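Local coordinates for protein cysteine desulfurase (Fervidobacterium islandicum, PDB 6A6E) that uses pyridoxal-5'-phosphate to take sulfur from cysteine, and probably passes it to the Suf pathway of iron-sulfur cluster assembly, at residues Leu34-Asn39 and Tyr402-Lys407; Leu225-Leu230 and Val245-Lys250; Lys343-Phe348 and Thr396-Val401. One frame throughout, in Å; residues are numbered along the deposited sequence.

Interaction 1. Residues Leu34-Asn39 and Tyr402-Lys407; sequences LVYLDN and YLYNTK
N405 and N39 approach the carbonyl oxygen of Y36 from either side. Their amide planes are turned 71° apart. N405 ND2 donates to Y36 O at 2.9 Å, with the oxygen in the plane of the N405 amide. N39 ND2 donates to the same Y36 O from 3.2 Å. Each nitrogen stands well out of the carbonyl plane, one on each face, and so off the lone pairs. L37 CD2 packs 3.7 Å from N405 ND2 beside this junction.

The oxygen of the N405 amide turns back to its own segment. N405 OD1 accepts from Y402 N at 2.9 Å, in the carbonyl plane and on a lone pair. This ties the side chain across the type I turn Y402-N405.

N39 and Y404 run alongside in opposite senses. A chi1 of 40° folds the Y404 ring back toward 34-39. Y404 OH donates to N39 OD1, at the ring edge, at 2.5 Å, a very short distance to be read with caution. Y404 OH also bonds to L44 N. Y402 CB packs 3.6 Å from N39 CG, while the Y402 ring turns off elsewhere and its OH bonds to P216 O.

Strand 32-36 belongs to the six-stranded mixed sheet, and the contact ties its end to the start of the C-terminal helix 407-423. T406 caps that helix, and N405 ND2 also reaches D409 OD2 within it. Two side-chain donors satisfy one buried carbonyl. The N405 amide is bonded at both ends, which should fix its rotation; N39, whose ND2 also bonds to S400 O, is probably held likewise.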
loop_
_atom_site.group_PDB
_atom_site.type_symbol
_atom_site.label_atom_id
_atom_site.label_comp_id
_atom_site.label_asym_id
_atom_site.label_seq_id
_atom_site.Cartn_x
_atom_site.Cartn_y
_atom_site.Cartn_z
ATOM N N LEU A 34 4.187 -26.209 14.738
ATOM C CA LEU A 34 3.625 -25.613 13.531
ATOM C C LEU A 34 4.351 -26.167 12.347
ATOM O O LEU A 34 5.564 -26.085 12.230
ATOM C CB LEU A 34 3.725 -24.065 13.574
ATOM C CG LEU A 34 3.404 -23.382 12.222
ATOM C CD1 LEU A 34 1.930 -23.631 11.836
ATOM C CD2 LEU A 34 3.730 -21.899 12.287
ATOM N N VAL A 35 3.599 -26.765 11.450
ATOM C CA VAL A 35 4.118 -27.184 10.180
ATOM C C VAL A 35 3.464 -26.269 9.105
ATOM O O VAL A 35 2.356 -26.535 8.641
ATOM C CB VAL A 35 3.836 -28.686 9.921
ATOM C CG1 VAL A 35 4.220 -29.044 8.508
ATOM C CG2 VAL A 35 4.674 -29.543 10.891
ATOM N N TYR A 36 4.187 -25.245 8.660
ATOM C CA TYR A 36 3.566 -24.172 7.834
ATOM C C TYR A 36 3.711 -24.482 6.372
ATOM O O TYR A 36 4.799 -24.348 5.804
ATOM C CB TYR A 36 4.141 -22.797 8.165
ATOM C CG TYR A 36 3.406 -21.665 7.485
ATOM C CD1 TYR A 36 2.239 -21.156 8.012
ATOM C CD2 TYR A 36 3.836 -21.156 6.282
ATOM C CE1 TYR A 36 1.520 -20.158 7.369
ATOM C CE2 TYR A 36 3.169 -20.081 5.672
ATOM C CZ TYR A 36 2.011 -19.611 6.199
ATOM O OH TYR A 36 1.336 -18.576 5.607
ATOM N N LEU A 37 2.607 -24.934 5.781
ATOM C CA LEU A 37 2.555 -25.283 4.353
ATOM C C LEU A 37 1.509 -24.453 3.556
ATOM O O LEU A 37 0.891 -24.967 2.576
ATOM C CB LEU A 37 2.311 -26.792 4.148
ATOM C CG LEU A 37 3.376 -27.720 4.768
ATOM C CD1 LEU A 37 2.938 -29.150 4.621
ATOM C CD2 LEU A 37 4.728 -27.560 4.096
ATOM N N ASP A 38 1.358 -23.176 3.937
ATOM C CA ASP A 38 0.470 -22.241 3.210
ATOM C C ASP A 38 1.287 -21.055 2.658
ATOM O O ASP A 38 0.824 -19.915 2.585
ATOM C CB ASP A 38 -0.591 -21.720 4.140
ATOM C CG ASP A 38 -1.759 -21.074 3.389
ATOM O OD1 ASP A 38 -1.952 -21.412 2.174
ATOM O OD2 ASP A 38 -2.476 -20.287 4.058
ATOM N N ASN A 39 2.488 -21.379 2.218
ATOM C CA ASN A 39 3.470 -20.400 1.710
ATOM C C ASN A 39 3.039 -19.662 0.450
ATOM O O ASN A 39 3.475 -18.542 0.223
ATOM C CB ASN A 39 4.816 -21.099 1.488
ATOM C CG ASN A 39 5.405 -21.525 2.791
ATOM O OD1 ASN A 39 5.769 -20.653 3.579
ATOM N ND2 ASN A 39 5.397 -22.841 3.092
ATOM N N TYR A 402 8.392 -23.630 1.205
ATOM C CA TYR A 402 9.333 -22.535 1.033
ATOM C C TYR A 402 10.564 -22.770 1.929
ATOM O O TYR A 402 10.776 -23.880 2.448
ATOM C CB TYR A 402 8.633 -21.173 1.336
ATOM C CG TYR A 402 9.364 -19.949 0.751
ATOM C CD1 TYR A 402 9.722 -19.904 -0.578
ATOM C CD2 TYR A 402 9.642 -18.843 1.513
ATOM C CE1 TYR A 402 10.356 -18.818 -1.138
ATOM C CE2 TYR A 402 10.285 -17.734 0.960
ATOM C CZ TYR A 402 10.650 -17.734 -0.366
ATOM O OH TYR A 402 11.282 -16.641 -0.907
ATOM N N LEU A 403 11.371 -21.727 2.108
ATOM C CA LEU A 403 12.729 -21.816 2.591
ATOM C C LEU A 403 12.927 -22.627 3.866
ATOM O O LEU A 403 13.833 -23.488 3.933
ATOM C CB LEU A 403 13.252 -20.387 2.863
ATOM C CG LEU A 403 14.638 -20.274 3.469
ATOM C CD1 LEU A 403 15.608 -20.937 2.511
ATOM C CD2 LEU A 403 15.062 -18.852 3.713
ATOM N N TYR A 404 12.114 -22.308 4.876
ATOM C CA TYR A 404 12.199 -22.815 6.214
ATOM C C TYR A 404 11.415 -24.175 6.353
ATOM O O TYR A 404 11.208 -24.657 7.465
ATOM C CB TYR A 404 11.657 -21.755 7.240
ATOM C CG TYR A 404 10.408 -21.024 6.707
ATOM C CD1 TYR A 404 9.202 -21.719 6.468
ATOM C CD2 TYR A 404 10.473 -19.681 6.343
ATOM C CE1 TYR A 404 8.090 -21.091 5.913
ATOM C CE2 TYR A 404 9.371 -19.020 5.751
ATOM C CZ TYR A 404 8.190 -19.722 5.544
ATOM O OH TYR A 404 7.148 -19.109 4.957
ATOM N N ASN A 405 10.941 -24.751 5.275
ATOM C CA ASN A 405 10.313 -26.073 5.360
ATOM C C ASN A 405 11.359 -27.210 5.242
ATOM O O ASN A 405 12.466 -27.010 4.753
ATOM C CB ASN A 405 9.213 -26.275 4.307
ATOM C CG ASN A 405 7.959 -25.463 4.595
ATOM O OD1 ASN A 405 7.514 -24.693 3.718
ATOM N ND2 ASN A 405 7.379 -25.603 5.817
ATOM N N THR A 406 10.986 -28.387 5.725
ATOM C CA THR A 406 11.860 -29.578 5.749
ATOM C C THR A 406 11.155 -30.786 5.170
ATOM O O THR A 406 9.933 -30.788 4.943
ATOM C CB THR A 406 12.284 -29.940 7.192
ATOM O OG1 THR A 406 11.142 -30.396 7.931
ATOM C CG2 THR A 406 12.953 -28.744 7.881
ATOM N N LYS A 407 11.920 -31.829 4.902
ATOM C CA LYS A 407 11.305 -33.074 4.504
ATOM C C LYS A 407 10.495 -33.659 5.604
ATOM O O LYS A 407 9.458 -34.245 5.358
ATOM C CB LYS A 407 12.353 -34.062 4.049
ATOM C CG LYS A 407 12.808 -33.728 2.652
ATOM C CD LYS A 407 13.932 -34.646 2.231
ATOM C CE LYS A 407 14.160 -34.574 0.738
ATOM N NZ LYS A 407 15.625 -34.577 0.543
#

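Interaction 2. Residues Leu225-Leu230 and Val245-Lys250; sequences LDVDFL and VLYGKK. With GOL (glycerol), chain K.
F229 and L230 pair with G248 and Y247 in an antiparallel beta hairpin. It belongs to the seven-stranded mixed sheet of the large domain of a fold-type I PLP enzyme (aminotransferase class-V family). L230 and Y247 are the hydrogen-bonded pair: Y247 N gives a nearly straight bond to L230 O (2.8 Å, 177°), and L230 N returns one to Y247 O. In the non-hydrogen-bonded pair, F229 CD1 packs 3.6 Å from G248 CA.

Past the strand ends, K249 N bonds to D228 O. The K249 chain runs extended along V227 and D228 into a salt-bridge network. K249 NZ makes a salt bridge to D226 OD1 at 2.9 Å, from above the carboxylate plane. K249 NZ makes a second to D228 OD1 at 3.0 Å, nearly along the C-O bond. A glycerol, probably from crystallisation, adds its O1 to both K249 NZ and D228 OD1.

R199 and L207 N position the D228 carboxylate; R199 also bonds to the backbone O of D226. The far end of the hairpin carries the PLP-pocket residues H235 and K236. V227 O lies at the Y247 ring edge, and one water links the two: Y247 OH donates to it at 2.7 Å, and it donates to V227 O.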
loop_
_atom_site.group_PDB
_atom_site.type_symbol
_atom_site.label_atom_id
_atom_site.label_comp_id
_atom_site.label_asym_id
_atom_site.label_seq_id
_atom_site.Cartn_x
_atom_site.Cartn_y
_atom_site.Cartn_z
ATOM N N LEU A 225 14.648 -12.817 -19.973
ATOM C CA LEU A 225 13.257 -13.193 -20.300
ATOM C C LEU A 225 12.708 -12.255 -21.372
ATOM O O LEU A 225 11.831 -12.661 -22.152
ATOM C CB LEU A 225 12.341 -13.166 -19.066
ATOM C CG LEU A 225 12.721 -14.089 -17.943
ATOM C CD1 LEU A 225 11.800 -13.836 -16.753
ATOM C CD2 LEU A 225 12.652 -15.529 -18.433
ATOM N N ASP A 226 13.221 -11.014 -21.400
ATOM C CA ASP A 226 12.754 -9.975 -22.336
ATOM C C ASP A 226 11.261 -9.591 -22.202
ATOM O O ASP A 226 10.596 -9.125 -23.159
ATOM C CB ASP A 226 13.057 -10.379 -23.783
ATOM C CG ASP A 226 13.000 -9.167 -24.738
ATOM O OD1 ASP A 226 13.341 -8.039 -24.314
ATOM O OD2 ASP A 226 12.586 -9.308 -25.898
ATOM N N VAL A 227 10.734 -9.786 -20.997
ATOM C CA VAL A 227 9.403 -9.319 -20.686
ATOM C C VAL A 227 9.344 -7.819 -20.738
ATOM O O VAL A 227 10.314 -7.129 -20.473
ATOM C CB VAL A 227 8.916 -9.777 -19.272
ATOM C CG1 VAL A 227 8.816 -11.277 -19.176
ATOM C CG2 VAL A 227 9.786 -9.276 -18.153
ATOM N N ASP A 228 8.175 -7.292 -21.068
ATOM C CA ASP A 228 7.932 -5.861 -20.995
ATOM C C ASP A 228 7.628 -5.344 -19.588
ATOM O O ASP A 228 8.063 -4.251 -19.235
ATOM C CB ASP A 228 6.829 -5.554 -21.959
ATOM C CG ASP A 228 7.267 -5.924 -23.455
ATOM O OD1 ASP A 228 8.399 -5.599 -23.825
ATOM O OD2 ASP A 228 6.527 -6.611 -24.158
ATOM N N PHE A 229 6.854 -6.100 -18.840
ATOM C CA PHE A 229 6.495 -5.767 -17.486
ATOM C C PHE A 229 6.495 -7.051 -16.688
ATOM O O PHE A 229 6.134 -8.119 -17.225
ATOM C CB PHE A 229 5.097 -5.113 -17.390
ATOM C CG PHE A 229 4.971 -3.831 -18.134
ATOM C CD1 PHE A 229 5.444 -2.659 -17.595
ATOM C CD2 PHE A 229 4.480 -3.833 -19.429
ATOM C CE1 PHE A 229 5.404 -1.499 -18.296
ATOM C CE2 PHE A 229 4.401 -2.648 -20.131
ATOM C CZ PHE A 229 4.868 -1.478 -19.573
ATOM N N LEU A 230 6.901 -6.929 -15.411
ATOM C CA LEU A 230 6.758 -7.985 -14.413
ATOM C C LEU A 230 6.267 -7.384 -13.059
ATOM O O LEU A 230 6.743 -6.333 -12.634
ATOM C CB LEU A 230 8.088 -8.686 -14.189
ATOM C CG LEU A 230 8.083 -9.924 -13.279
ATOM C CD1 LEU A 230 8.623 -11.138 -13.982
ATOM C CD2 LEU A 230 8.931 -9.685 -12.047
ATOM N N VAL A 245 6.185 -4.622 -6.278
ATOM C CA VAL A 245 7.089 -4.147 -7.291
ATOM C C VAL A 245 6.486 -4.259 -8.640
ATOM O O VAL A 245 5.837 -5.278 -9.000
ATOM C CB VAL A 245 8.418 -4.957 -7.288
ATOM C CG1 VAL A 245 9.305 -4.556 -8.477
ATOM C CG2 VAL A 245 9.132 -4.684 -6.000
ATOM N N LEU A 246 6.700 -3.214 -9.424
ATOM C CA LEU A 246 6.399 -3.276 -10.875
ATOM C C LEU A 246 7.662 -2.919 -11.594
ATOM O O LEU A 246 8.237 -1.813 -11.374
ATOM C CB LEU A 246 5.299 -2.319 -11.268
ATOM C CG LEU A 246 5.103 -1.995 -12.763
ATOM C CD1 LEU A 246 4.457 -3.142 -13.405
ATOM C CD2 LEU A 246 4.105 -0.874 -12.865
ATOM N N TYR A 247 8.073 -3.826 -12.468
ATOM C CA TYR A 247 9.219 -3.628 -13.357
ATOM C C TYR A 247 8.657 -3.317 -14.689
ATOM O O TYR A 247 7.725 -3.967 -15.089
ATOM C CB TYR A 247 10.125 -4.875 -13.530
ATOM C CG TYR A 247 10.989 -4.841 -14.814
ATOM C CD1 TYR A 247 12.149 -4.038 -14.928
ATOM C CD2 TYR A 247 10.596 -5.539 -15.943
ATOM C CE1 TYR A 247 12.855 -3.991 -16.121
ATOM C CE2 TYR A 247 11.319 -5.509 -17.142
ATOM C CZ TYR A 247 12.452 -4.739 -17.199
ATOM O OH TYR A 247 13.123 -4.725 -18.377
ATOM N N GLY A 248 9.199 -2.331 -15.390
ATOM C CA GLY A 248 8.935 -2.187 -16.806
ATOM C C GLY A 248 10.139 -1.684 -17.571
ATOM O O GLY A 248 10.947 -0.877 -17.041
ATOM N N LYS A 249 10.237 -2.110 -18.836
ATOM C CA LYS A 249 11.217 -1.541 -19.772
ATOM C C LYS A 249 11.165 -0.057 -19.810
ATOM O O LYS A 249 10.106 0.514 -20.011
ATOM C CB LYS A 249 10.985 -2.052 -21.202
ATOM C CG LYS A 249 11.354 -3.501 -21.360
ATOM C CD LYS A 249 11.401 -3.909 -22.836
ATOM C CE LYS A 249 11.905 -5.342 -22.943
ATOM N NZ LYS A 249 11.389 -5.933 -24.188
ATOM N N LYS A 250 12.314 0.570 -19.607
ATOM C CA LYS A 250 12.409 2.033 -19.555
ATOM C C LYS A 250 11.725 2.698 -20.744
ATOM O O LYS A 250 10.916 3.630 -20.608
ATOM C CB LYS A 250 13.872 2.380 -19.535
ATOM C CG LYS A 250 14.157 3.856 -19.543
ATOM C CD LYS A 250 15.636 4.097 -19.383
ATOM C CE LYS A 250 15.933 5.589 -19.413
ATOM N NZ LYS A 250 16.309 5.975 -20.793
HETATM C C1 GOL K . 8.585 -5.935 -27.230
HETATM O O1 GOL K . 9.392 -5.311 -26.225
HETATM C C2 GOL K . 7.366 -5.113 -27.670
HETATM O O2 GOL K . 6.506 -5.968 -28.426
HETATM C C3 GOL K . 6.552 -4.565 -26.503
HETATM O O3 GOL K . 6.003 -3.263 -26.762
HETATM O O HOH W 1 12.794 -6.832 -20.000
#

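Interaction 3. Residues Lys343-Phe348 and Thr396-Val401; sequences KSLVSF and TVRASV
S347 and R398 form a non-hydrogen-bonded pair between two antiparallel strands in the six-stranded mixed sheet. The R398 side chain can be followed outward. Its CG stands anti to the backbone N (chi1 -173°), which lays the first carbons along S347. R398 CB lies 3.6 Å from S347 OG, and R398 CG 3.4 Å from the same oxygen. R398 CD comes to 4.1 Å from L345 CD1. The chain then bends at chi3 (61°) and the guanidinium leaves the strand pair. NH1 bonds to N187 O, a residue of the PLP pocket. NH2 bonds to a citrate, probably from crystallisation, and makes a long, weak ion pair with D38 OD1. The citrate is consistent with a role for R398 in holding the substrate carboxylate, as in related SufS enzymes. S347 OG itself bonds to V188 O.

The other side of the sheet carries V346, F348, V397 and A399, and is apolar. V397 CB lies over one face of the F348 ring, 3.9 Å from its centroid and 18° off the normal, a CH-pi contact. Helices 308-327, 355-366 and 407-423 cover this side.

Backbone bonds run through the pairs V346-A399 and F348-V397, and V401 N adds another to S344 O. Beside this last bond a water donates to V401 O and hydrogen-bonds with S344 OG at 2.9 Å.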
loop_
_atom_site.group_PDB
_atom_site.type_symbol
_atom_site.label_atom_id
_atom_site.label_comp_id
_atom_site.label_asym_id
_atom_site.label_seq_id
_atom_site.Cartn_x
_atom_site.Cartn_y
_atom_site.Cartn_z
ATOM N N LYS A 343 6.476 -26.932 -9.472
ATOM C CA LYS A 343 7.274 -26.548 -8.306
ATOM C C LYS A 343 6.436 -25.909 -7.241
ATOM O O LYS A 343 5.334 -25.541 -7.511
ATOM C CB LYS A 343 8.360 -25.545 -8.749
ATOM C CG LYS A 343 9.399 -26.161 -9.706
ATOM C CD LYS A 343 10.500 -26.798 -8.885
ATOM C CE LYS A 343 11.532 -27.629 -9.661
ATOM N NZ LYS A 343 10.982 -28.690 -10.552
ATOM N N SER A 344 6.959 -25.864 -6.015
ATOM C CA SER A 344 6.475 -25.027 -4.890
ATOM C C SER A 344 5.287 -25.589 -4.152
ATOM O O SER A 344 5.194 -25.405 -2.929
ATOM C CB SER A 344 5.985 -23.629 -5.331
ATOM O OG SER A 344 7.039 -22.907 -5.750
ATOM N N LEU A 345 4.341 -26.157 -4.891
ATOM C CA LEU A 345 3.050 -26.496 -4.327
ATOM C C LEU A 345 2.316 -27.609 -5.059
ATOM O O LEU A 345 2.503 -27.802 -6.258
ATOM C CB LEU A 345 2.168 -25.234 -4.349
ATOM C CG LEU A 345 1.854 -24.626 -5.730
ATOM C CD1 LEU A 345 0.589 -25.219 -6.300
ATOM C CD2 LEU A 345 1.784 -23.077 -5.729
ATOM N N VAL A 346 1.423 -28.269 -4.307
ATOM C CA VAL A 346 0.604 -29.343 -4.790
ATOM C C VAL A 346 -0.817 -29.119 -4.374
ATOM O O VAL A 346 -1.109 -29.049 -3.193
ATOM C CB VAL A 346 1.107 -30.693 -4.204
ATOM C CG1 VAL A 346 0.245 -31.891 -4.686
ATOM C CG2 VAL A 346 2.500 -30.890 -4.696
ATOM N N SER A 347 -1.686 -28.986 -5.356
ATOM C CA SER A 347 -3.102 -28.902 -5.132
ATOM C C SER A 347 -3.660 -30.317 -5.355
ATOM O O SER A 347 -3.248 -30.999 -6.322
ATOM C CB SER A 347 -3.756 -27.906 -6.090
ATOM O OG SER A 347 -3.354 -26.548 -5.699
ATOM N N PHE A 348 -4.604 -30.714 -4.507
ATOM C CA PHE A 348 -5.072 -32.137 -4.433
ATOM C C PHE A 348 -6.407 -32.227 -3.678
ATOM O O PHE A 348 -6.824 -31.260 -3.049
ATOM C CB PHE A 348 -4.027 -33.066 -3.723
ATOM C CG PHE A 348 -3.847 -32.772 -2.242
ATOM C CD1 PHE A 348 -2.999 -31.772 -1.842
ATOM C CD2 PHE A 348 -4.563 -33.447 -1.271
ATOM C CE1 PHE A 348 -2.843 -31.478 -0.495
ATOM C CE2 PHE A 348 -4.446 -33.150 0.066
ATOM C CZ PHE A 348 -3.558 -32.156 0.469
ATOM N N THR A 396 -10.078 -27.355 -3.981
ATOM C CA THR A 396 -8.997 -28.292 -3.664
ATOM C C THR A 396 -8.336 -27.909 -2.376
ATOM O O THR A 396 -8.574 -26.838 -1.850
ATOM C CB THR A 396 -7.870 -28.371 -4.759
ATOM O OG1 THR A 396 -6.904 -27.345 -4.518
ATOM C CG2 THR A 396 -8.432 -28.254 -6.181
ATOM N N VAL A 397 -7.490 -28.805 -1.903
ATOM C CA VAL A 397 -6.627 -28.572 -0.807
ATOM C C VAL A 397 -5.279 -28.194 -1.468
ATOM O O VAL A 397 -4.955 -28.684 -2.561
ATOM C CB VAL A 397 -6.453 -29.843 0.060
ATOM C CG1 VAL A 397 -5.541 -29.588 1.242
ATOM C CG2 VAL A 397 -7.793 -30.339 0.591
ATOM N N ARG A 398 -4.482 -27.394 -0.776
ATOM C CA ARG A 398 -3.158 -26.990 -1.308
ATOM C C ARG A 398 -2.122 -26.886 -0.200
ATOM O O ARG A 398 -2.349 -26.278 0.839
ATOM C CB ARG A 398 -3.257 -25.722 -2.150
ATOM C CG ARG A 398 -1.935 -25.382 -2.863
ATOM C CD ARG A 398 -1.900 -23.918 -3.356
ATOM N NE ARG A 398 -2.014 -22.989 -2.235
ATOM C CZ ARG A 398 -2.314 -21.711 -2.352
ATOM N NH1 ARG A 398 -2.518 -21.211 -3.557
ATOM N NH2 ARG A 398 -2.388 -20.932 -1.256
ATOM N N ALA A 399 -1.015 -27.611 -0.425
ATOM C CA ALA A 399 0.183 -27.573 0.392
ATOM C C ALA A 399 1.326 -26.953 -0.439
ATOM O O ALA A 399 1.580 -27.348 -1.557
ATOM C CB ALA A 399 0.582 -28.952 0.904
ATOM N N SER A 400 1.999 -25.982 0.158
ATOM C CA SER A 400 3.027 -25.216 -0.538
ATOM C C SER A 400 4.251 -25.046 0.354
ATOM O O SER A 400 4.111 -24.775 1.558
ATOM C CB SER A 400 2.411 -23.888 -0.991
ATOM O OG SER A 400 1.843 -23.146 0.099
ATOM N N VAL A 401 5.448 -25.191 -0.237
ATOM C CA VAL A 401 6.697 -25.210 0.508
ATOM C C VAL A 401 7.534 -23.960 0.230
ATOM O O VAL A 401 7.419 -23.346 -0.840
ATOM C CB VAL A 401 7.576 -26.465 0.198
ATOM C CG1 VAL A 401 6.912 -27.713 0.697
ATOM C CG2 VAL A 401 7.810 -26.653 -1.307
HETATM O O HOH W 2 8.177 -21.714 -3.395
#

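How the interactions relate
Interactions 1 and 3 belong to one region, with centres about 11 Å apart, and both reach the six-stranded sheet. They touch directly: L37 O and N39 ND2 both hydrogen-bond to the backbone of S400, at its N and its O. Interaction 2 lies in the other, seven-stranded sheet, with its centre about 30 Å and 28 Å from those of interactions 1 and 3. All three are largely buried. Interaction 2 also has a partly exposed end, where an ionic network forms. Interaction 1 relies on side-chain amides and a hydroxyl at a strand end. Interaction 3 combines regular strand pairing with one apolar face and one mixed, more polar face, from which R398 reaches toward the PLP site.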